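Local coordinates for fatty-acid-binding protein 1 (PDB 4DOO) that binds fatty acids, preferably saturated ones, through its chalcone-isomerase-like domain, and may take part in alpha-linolenic acid metabolism, at residues I93-G96 with K97-I100; S102-N105 with A106-E109. All coordinates share one frame; numbering follows the deposited sequence.

Contact 1. Residues I93-G96 with K97-I100; sequences IVYG and KLNI. With DAO (lauric acid), chain D.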
ATOM      1  N   ILE A  93      12.314   5.317  -0.368  1.00 13.44           N
ATOM      2  CA  ILE A  93      13.456   4.461  -0.068  1.00 14.04           C
ATOM      3  C   ILE A  93      14.355   4.992   1.039  1.00 14.06           C
ATOM      4  O   ILE A  93      14.853   6.114   0.964  1.00 14.68           O
ATOM      5  CB  ILE A  93      14.310   4.212  -1.344  1.00 16.65           C
ATOM      6  CG1 ILE A  93      13.418   3.676  -2.468  1.00 19.40           C
ATOM      7  CG2 ILE A  93      15.434   3.220  -1.049  1.00 15.36           C
ATOM      8  CD1 ILE A  93      12.672   2.399  -2.117  1.00 20.09           C
ATOM      9  N   VAL A  94      14.562   4.162   2.059  1.00 14.04           N
ATOM     10  CA  VAL A  94      15.396   4.509   3.204  1.00 16.35           C
ATOM     11  C   VAL A  94      16.814   3.929   3.100  1.00 16.67           C
ATOM     12  O   VAL A  94      17.801   4.660   3.237  1.00 16.25           O
ATOM     13  CB  VAL A  94      14.746   4.013   4.521  1.00 14.39           C
ATOM     14  CG1 VAL A  94      15.684   4.244   5.696  1.00 16.95           C
ATOM     15  CG2 VAL A  94      13.424   4.739   4.747  1.00 17.31           C
ATOM     16  N   TYR A  95      16.910   2.621   2.875  1.00 15.64           N
ATOM     17  CA  TYR A  95      18.199   1.944   2.764  1.00 18.77           C
ATOM     18  C   TYR A  95      18.947   2.460   1.534  1.00 19.16           C
ATOM     19  O   TYR A  95      18.402   2.482   0.431  1.00 17.79           O
ATOM     20  CB  TYR A  95      17.992   0.429   2.664  1.00 24.37           C
ATOM     21  CG  TYR A  95      19.265  -0.386   2.775  1.00 27.64           C
ATOM     22  CD1 TYR A  95      20.104  -0.256   3.881  1.00 30.01           C
ATOM     23  CD2 TYR A  95      19.624  -1.296   1.778  1.00 28.68           C
ATOM     24  CE1 TYR A  95      21.273  -1.013   3.995  1.00 32.27           C
ATOM     25  CE2 TYR A  95      20.788  -2.055   1.881  1.00 32.77           C
ATOM     26  CZ  TYR A  95      21.607  -1.907   2.993  1.00 32.52           C
ATOM     27  OH  TYR A  95      22.763  -2.646   3.097  1.00 35.66           O
ATOM     28  N   GLY A  96      20.204   2.854   1.723  1.00 21.08           N
ATOM     29  CA  GLY A  96      20.975   3.399   0.616  1.00 22.80           C
ATOM     30  C   GLY A  96      21.805   2.458  -0.240  1.00 25.37           C
ATOM     31  O   GLY A  96      22.438   2.905  -1.198  1.00 24.56           O
ATOM     32  N   LYS A  97      21.805   1.167   0.073  1.00 24.86           N
ATOM     33  CA  LYS A  97      22.603   0.220  -0.700  1.00 29.60           C
ATOM     34  C   LYS A  97      21.819  -0.907  -1.361  1.00 28.20           C
ATOM     35  O   LYS A  97      22.276  -2.050  -1.410  1.00 31.02           O
ATOM     36  CB  LYS A  97      23.710  -0.357   0.189  1.00 31.30           C
ATOM     37  CG  LYS A  97      24.809   0.649   0.512  1.00 36.34           C
ATOM     38  CD  LYS A  97      25.471   0.373   1.858  1.00 40.91           C
ATOM     39  CE  LYS A  97      24.503   0.630   3.010  1.00 44.88           C
ATOM     40  NZ  LYS A  97      25.156   0.513   4.347  1.00 43.98           N
ATOM     41  N   LEU A  98      20.640  -0.580  -1.879  1.00 26.45           N
ATOM     42  CA  LEU A  98      19.803  -1.567  -2.555  1.00 25.62           C
ATOM     43  C   LEU A  98      20.306  -1.785  -3.978  1.00 28.17           C
ATOM     44  O   LEU A  98      20.804  -0.860  -4.616  1.00 29.04           O
ATOM     45  CB  LEU A  98      18.352  -1.081  -2.624  1.00 24.54           C
ATOM     46  CG  LEU A  98      17.579  -0.913  -1.314  1.00 20.27           C
ATOM     47  CD1 LEU A  98      16.257  -0.217  -1.589  1.00 20.11           C
ATOM     48  CD2 LEU A  98      17.349  -2.286  -0.686  1.00 20.88           C
ATOM     49  N   ASN A  99      20.191  -3.011  -4.473  1.00 30.25           N
ATOM     50  CA  ASN A  99      20.601  -3.295  -5.840  1.00 33.45           C
ATOM     51  C   ASN A  99      19.369  -3.833  -6.560  1.00 32.79           C
ATOM     52  O   ASN A  99      18.610  -4.630  -6.004  1.00 31.54           O
ATOM     53  CB  ASN A  99      21.768  -4.294  -5.871  1.00 35.36           C
ATOM     54  CG  ASN A  99      21.353  -5.702  -5.531  1.00 36.64           C
ATOM     55  OD1 ASN A  99      20.761  -6.401  -6.354  1.00 38.24           O
ATOM     56  ND2 ASN A  99      21.663  -6.134  -4.314  1.00 36.69           N
ATOM     57  N   ILE A 100      19.168  -3.362  -7.786  1.00 31.85           N
ATOM     58  CA  ILE A 100      18.018  -3.731  -8.602  1.00 34.35           C
ATOM     59  C   ILE A 100      17.666  -5.215  -8.622  1.00 31.43           C
ATOM     60  O   ILE A 100      16.493  -5.572  -8.550  1.00 30.09           O
ATOM     61  CB  ILE A 100      18.202  -3.242 -10.060  1.00 37.79           C
ATOM     62  CG1 ILE A 100      16.924  -3.491 -10.858  1.00 41.52           C
ATOM     63  CG2 ILE A 100      19.383  -3.950 -10.705  1.00 39.25           C
ATOM     64  CD1 ILE A 100      15.720  -2.730 -10.345  1.00 45.61           C
TER
HETATM   65  O1  DAO D 302      21.307  -7.397   3.182  1.00 51.01           O
HETATM   66  O2  DAO D 302      21.467  -5.663   1.835  1.00 52.82           O
HETATM   67  C1  DAO D 302      20.794  -6.450   2.540  1.00 51.38           C
HETATM   68  C2  DAO D 302      19.297  -6.251   2.622  1.00 48.58           C
HETATM   69  C3  DAO D 302      18.618  -6.882   1.411  1.00 46.78           C
HETATM   70  C4  DAO D 302      17.553  -5.956   0.837  1.00 44.23           C
HETATM   71  C5  DAO D 302      16.153  -6.509   1.087  1.00 41.58           C
HETATM   72  C6  DAO D 302      15.305  -6.437  -0.175  1.00 37.19           C
HETATM   73  C7  DAO D 302      14.014  -5.664   0.072  1.00 33.98           C
HETATM   74  C8  DAO D 302      13.566  -4.949  -1.195  1.00 32.24           C
HETATM   75  C9  DAO D 302      12.074  -4.636  -1.167  1.00 31.56           C
HETATM   76  C10 DAO D 302      11.829  -3.158  -1.466  1.00 31.51           C
HETATM   77  C11 DAO D 302      11.088  -2.971  -2.783  1.00 28.60           C
HETATM   78  C12 DAO D 302      11.046  -1.509  -3.178  1.00 30.03           C
HETATM   79  O   HOH W   1      19.303   2.134  -2.110  1.00 16.57           O
HETATM   80  O   HOH W   2      21.325   2.055  -4.059  1.00 34.07           O
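Tyr-95 lays one ring face against the backbone of Lys-97, whose N lies 3.7 Å from Tyr-95 CD2, above the plane and displaced toward the rim. This overlap follows from a CG placed beside the carbonyl carbon (chi1 -170°), which sends the ring along the onward course of the chain. The Lys-97 side chain crosses the tyrosine at about a right angle; a bend at its third torsion (-68°) carries CE to 3.7 Å from Tyr-95 OH. Leu-98 comes to the ring's edge, with CG in the ring plane and CD2 3.5 Å from Tyr-95 CD2. Its other branch, CD1, packs 3.6 Å from CG2 of Ile-93, so one leucine joins the end of strand 87-93 to the aromatic edge. Replacing Tyr-95 by an alanine would probably leave Leu-98 CD2 without its edge contact and the Lys-97 chain freer to move. Water helps to hold the loop: one molecule accepts from Leu-98 N at 3.0 Å and lies within donating range of Tyr-95 O. On the lipid side, Leu-98 CD2 is 4.0 Å from C4 of the lauric acid of chain D. Asn-99 then N-caps helix 100-118, its OD1 receiving Ser-102 N. The whole is a strand-to-helix connection that forms part of a fatty-acid pocket, with Tyr-95 and Leu-98 among its lining residues.

Contact 2. Residues S102-N105 with A106-E109; sequences SVRN and AFQE. With DAO (lauric acid), chain D; DAO (lauric acid), chain C.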
ATOM      1  N   SER A 102      18.404  -7.593  -6.335  1.00 29.35           N
ATOM      2  CA  SER A 102      17.912  -7.995  -5.025  1.00 28.61           C
ATOM      3  C   SER A 102      16.471  -7.534  -4.841  1.00 25.99           C
ATOM      4  O   SER A 102      15.620  -8.296  -4.386  1.00 26.35           O
ATOM      5  CB  SER A 102      18.792  -7.397  -3.926  1.00 32.26           C
ATOM      6  OG  SER A 102      18.370  -7.824  -2.643  1.00 39.22           O
ATOM      7  N   VAL A 103      16.202  -6.284  -5.205  1.00 22.61           N
ATOM      8  CA  VAL A 103      14.867  -5.723  -5.075  1.00 20.78           C
ATOM      9  C   VAL A 103      13.836  -6.492  -5.897  1.00 21.41           C
ATOM     10  O   VAL A 103      12.766  -6.827  -5.392  1.00 20.18           O
ATOM     11  CB  VAL A 103      14.856  -4.232  -5.480  1.00 19.68           C
ATOM     12  CG1 VAL A 103      13.430  -3.724  -5.590  1.00 17.43           C
ATOM     13  CG2 VAL A 103      15.624  -3.419  -4.443  1.00 21.60           C
ATOM     14  N   ARG A 104      14.157  -6.777  -7.156  1.00 21.99           N
ATOM     15  CA  ARG A 104      13.239  -7.516  -8.019  1.00 24.98           C
ATOM     16  C   ARG A 104      12.876  -8.863  -7.415  1.00 25.96           C
ATOM     17  O   ARG A 104      11.709  -9.256  -7.410  1.00 23.50           O
ATOM     18  CB  ARG A 104      13.851  -7.709  -9.410  1.00 26.72           C
ATOM     19  CG  ARG A 104      13.731  -6.470 -10.270  1.00 28.45           C
ATOM     20  CD  ARG A 104      14.549  -6.545 -11.543  1.00 31.65           C
ATOM     21  NE  ARG A 104      14.301  -5.366 -12.367  1.00 33.85           N
ATOM     22  CZ  ARG A 104      15.205  -4.788 -13.151  1.00 37.30           C
ATOM     23  NH1 ARG A 104      16.436  -5.280 -13.228  1.00 37.41           N
ATOM     24  NH2 ARG A 104      14.875  -3.710 -13.855  1.00 33.81           N
ATOM     25  N   ASN A 105      13.877  -9.571  -6.905  1.00 24.57           N
ATOM     26  CA  ASN A 105      13.635 -10.868  -6.287  1.00 25.33           C
ATOM     27  C   ASN A 105      12.750 -10.714  -5.052  1.00 22.48           C
ATOM     28  O   ASN A 105      11.891 -11.556  -4.786  1.00 22.97           O
ATOM     29  CB  ASN A 105      14.965 -11.526  -5.900  1.00 27.38           C
ATOM     30  CG  ASN A 105      15.646 -12.203  -7.078  1.00 34.36           C
ATOM     31  OD1 ASN A 105      15.417 -11.845  -8.234  1.00 36.45           O
ATOM     32  ND2 ASN A 105      16.501 -13.180  -6.788  1.00 38.62           N
ATOM     33  N   ALA A 106      12.949  -9.628  -4.312  1.00 20.10           N
ATOM     34  CA  ALA A 106      12.172  -9.375  -3.102  1.00 19.51           C
ATOM     35  C   ALA A 106      10.694  -9.105  -3.357  1.00 20.73           C
ATOM     36  O   ALA A 106       9.841  -9.679  -2.673  1.00 19.56           O
ATOM     37  CB  ALA A 106      12.783  -8.219  -2.313  1.00 20.93           C
ATOM     38  N   PHE A 107      10.368  -8.240  -4.319  1.00 19.05           N
ATOM     39  CA  PHE A 107       8.953  -7.977  -4.563  1.00 18.83           C
ATOM     40  C   PHE A 107       8.293  -9.103  -5.358  1.00 19.56           C
ATOM     41  O   PHE A 107       7.078  -9.260  -5.323  1.00 19.03           O
ATOM     42  CB  PHE A 107       8.723  -6.593  -5.216  1.00 20.10           C
ATOM     43  CG  PHE A 107       9.161  -6.479  -6.656  1.00 20.65           C
ATOM     44  CD1 PHE A 107       8.514  -7.191  -7.663  1.00 19.92           C
ATOM     45  CD2 PHE A 107      10.178  -5.598  -7.009  1.00 22.49           C
ATOM     46  CE1 PHE A 107       8.870  -7.026  -8.998  1.00 22.72           C
ATOM     47  CE2 PHE A 107      10.544  -5.424  -8.348  1.00 23.82           C
ATOM     48  CZ  PHE A 107       9.888  -6.139  -9.342  1.00 23.72           C
ATOM     49  N   GLN A 108       9.088  -9.902  -6.060  1.00 19.52           N
ATOM     50  CA  GLN A 108       8.512 -11.019  -6.797  1.00 22.12           C
ATOM     51  C   GLN A 108       8.058 -12.052  -5.772  1.00 21.78           C
ATOM     52  O   GLN A 108       7.040 -12.721  -5.955  1.00 22.13           O
ATOM     53  CB  GLN A 108       9.534 -11.612  -7.767  1.00 23.41           C
ATOM     54  CG  GLN A 108       9.618 -10.825  -9.067  1.00 26.22           C
ATOM     55  CD  GLN A 108      10.883 -11.101  -9.857  1.00 29.60           C
ATOM     56  OE1 GLN A 108      11.035 -10.632 -10.984  1.00 32.02           O
ATOM     57  NE2 GLN A 108      11.803 -11.855  -9.266  1.00 26.65           N
ATOM     58  N   GLU A 109       8.806 -12.159  -4.679  1.00 19.11           N
ATOM     59  CA  GLU A 109       8.466 -13.093  -3.614  1.00 23.56           C
ATOM     60  C   GLU A 109       7.258 -12.607  -2.807  1.00 22.74           C
ATOM     61  O   GLU A 109       6.290 -13.348  -2.625  1.00 21.61           O
ATOM     62  CB  GLU A 109       9.656 -13.287  -2.669  1.00 26.18           C
ATOM     63  CG  GLU A 109       9.495 -14.461  -1.711  1.00 31.96           C
ATOM     64  CD  GLU A 109      10.757 -14.746  -0.912  1.00 35.04           C
ATOM     65  OE1 GLU A 109      11.123 -13.914  -0.054  1.00 40.36           O
ATOM     66  OE2 GLU A 109      11.388 -15.801  -1.144  1.00 34.58           O
TER
HETATM   67  O1  DAO D 302      21.307  -7.397   3.182  1.00 51.01           O
HETATM   68  O2  DAO D 302      21.467  -5.663   1.835  1.00 52.82           O
HETATM   69  C1  DAO D 302      20.794  -6.450   2.540  1.00 51.38           C
HETATM   70  C2  DAO D 302      19.297  -6.251   2.622  1.00 48.58           C
HETATM   71  C3  DAO D 302      18.618  -6.882   1.411  1.00 46.78           C
HETATM   72  C4  DAO D 302      17.553  -5.956   0.837  1.00 44.23           C
HETATM   73  C5  DAO D 302      16.153  -6.509   1.087  1.00 41.58           C
HETATM   74  C6  DAO D 302      15.305  -6.437  -0.175  1.00 37.19           C
HETATM   75  C7  DAO D 302      14.014  -5.664   0.072  1.00 33.98           C
HETATM   76  C8  DAO D 302      13.566  -4.949  -1.195  1.00 32.24           C
HETATM   77  C9  DAO D 302      12.074  -4.636  -1.167  1.00 31.56           C
HETATM   78  C10 DAO D 302      11.829  -3.158  -1.466  1.00 31.51           C
HETATM   79  C11 DAO D 302      11.088  -2.971  -2.783  1.00 28.60           C
HETATM   80  C12 DAO D 302      11.046  -1.509  -3.178  1.00 30.03           C
HETATM   81  O1  DAO C 301       8.407  -6.453  -0.990  1.00 22.31           O
HETATM   82  O2  DAO C 301       8.196  -4.457  -0.078  1.00 17.68           O
HETATM   83  C1  DAO C 301       7.852  -5.330  -0.909  1.00 24.46           C
HETATM   84  C2  DAO C 301       6.728  -5.009  -1.869  1.00 24.33           C
HETATM   85  C3  DAO C 301       7.180  -3.944  -2.854  1.00 25.00           C
HETATM   86  C4  DAO C 301       6.134  -3.732  -3.958  1.00 23.86           C
HETATM   87  C5  DAO C 301       6.436  -2.469  -4.766  1.00 25.69           C
HETATM   88  C6  DAO C 301       7.503  -2.726  -5.827  1.00 26.06           C
HETATM   89  C7  DAO C 301       8.250  -1.451  -6.182  1.00 28.69           C
HETATM   90  C8  DAO C 301       9.570  -1.790  -6.857  1.00 31.63           C
HETATM   91  C9  DAO C 301      10.412  -0.546  -7.078  1.00 34.69           C
HETATM   92  C10 DAO C 301      11.692  -0.900  -7.829  1.00 39.34           C
HETATM   93  C11 DAO C 301      12.175   0.285  -8.658  1.00 40.17           C
HETATM   94  C12 DAO C 301      13.551   0.014  -9.226  1.00 40.29           C
HETATM   95  O   HOH W   3      14.278 -11.543 -10.790  1.00 39.99           O
HETATM   96  O   HOH W   4      11.971 -14.088  -6.715  1.00 42.92           O
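Ser-102 O accepts the N-H of Ala-106 at 3.0 Å, the first of four successive i to i+4 bonds in helix 100-118, which lines the fatty-acid pockets of this chalcone-isomerase-like fold. That bond belongs to the turn where Ala-106 CB meets C8 of the lauric acid of chain D at 3.5 Å. Val-103 O takes Phe-107 N in the next bond of the series, while Val-103 CG1 lies 3.7 Å from C11 of the same lipid and also touches C10 of the lauric acid of chain C, thus meeting both tails. Arg-104 is overlapped by Phe-107. Because CG of Phe-107 stands between its backbone N and carbonyl carbon (chi1 71°), the ring folds back along the helix, and Arg-104 O sits 3.7 Å above its plane, over the centre. Arg-104 CA lies over the ring too, 3.4 Å from Phe-107 CE2, and the arginine methylenes run alongside, pointing the same way. The guanidinium goes on to bond Phe-134 O through NH2, while the phenylalanine ring meets Phe-130 edge-to-face and approaches the lauric acid of chain C. Arg-104 O also receives Gln-108 N. Asn-105 O closes the series by taking Glu-109 N. The Asn-105 side-chain amide crosses that of Gln-108 obliquely, their planes 29° apart, with Asn-105 OD1 and Gln-108 NE2 3.8 Å apart. One water spans them, accepting from Gln-108 NE2 at 2.9 Å and donating to Asn-105 OD1 at 2.8 Å.

Followed from the N terminus, the chain leaves strand 87-93 and enters contact 1, which lies in the short loop between that strand and helix 100-118. Contact 2 comes next along the same chain, within the helix, so the two lie in series and neither nest nor cross. Their centres are about 12 Å apart, yet they touch: Leu-98 CB packs 4.0 Å from Val-103 CG2, joining the connecting loop to the first part of the helix. Both reach the lauric acid of chain D, the loop near the carboxylate end, the helix from C4, which Leu-98 also touches, on to C11 of the tail. Together they connect the antiparallel sheet to the helix beside it.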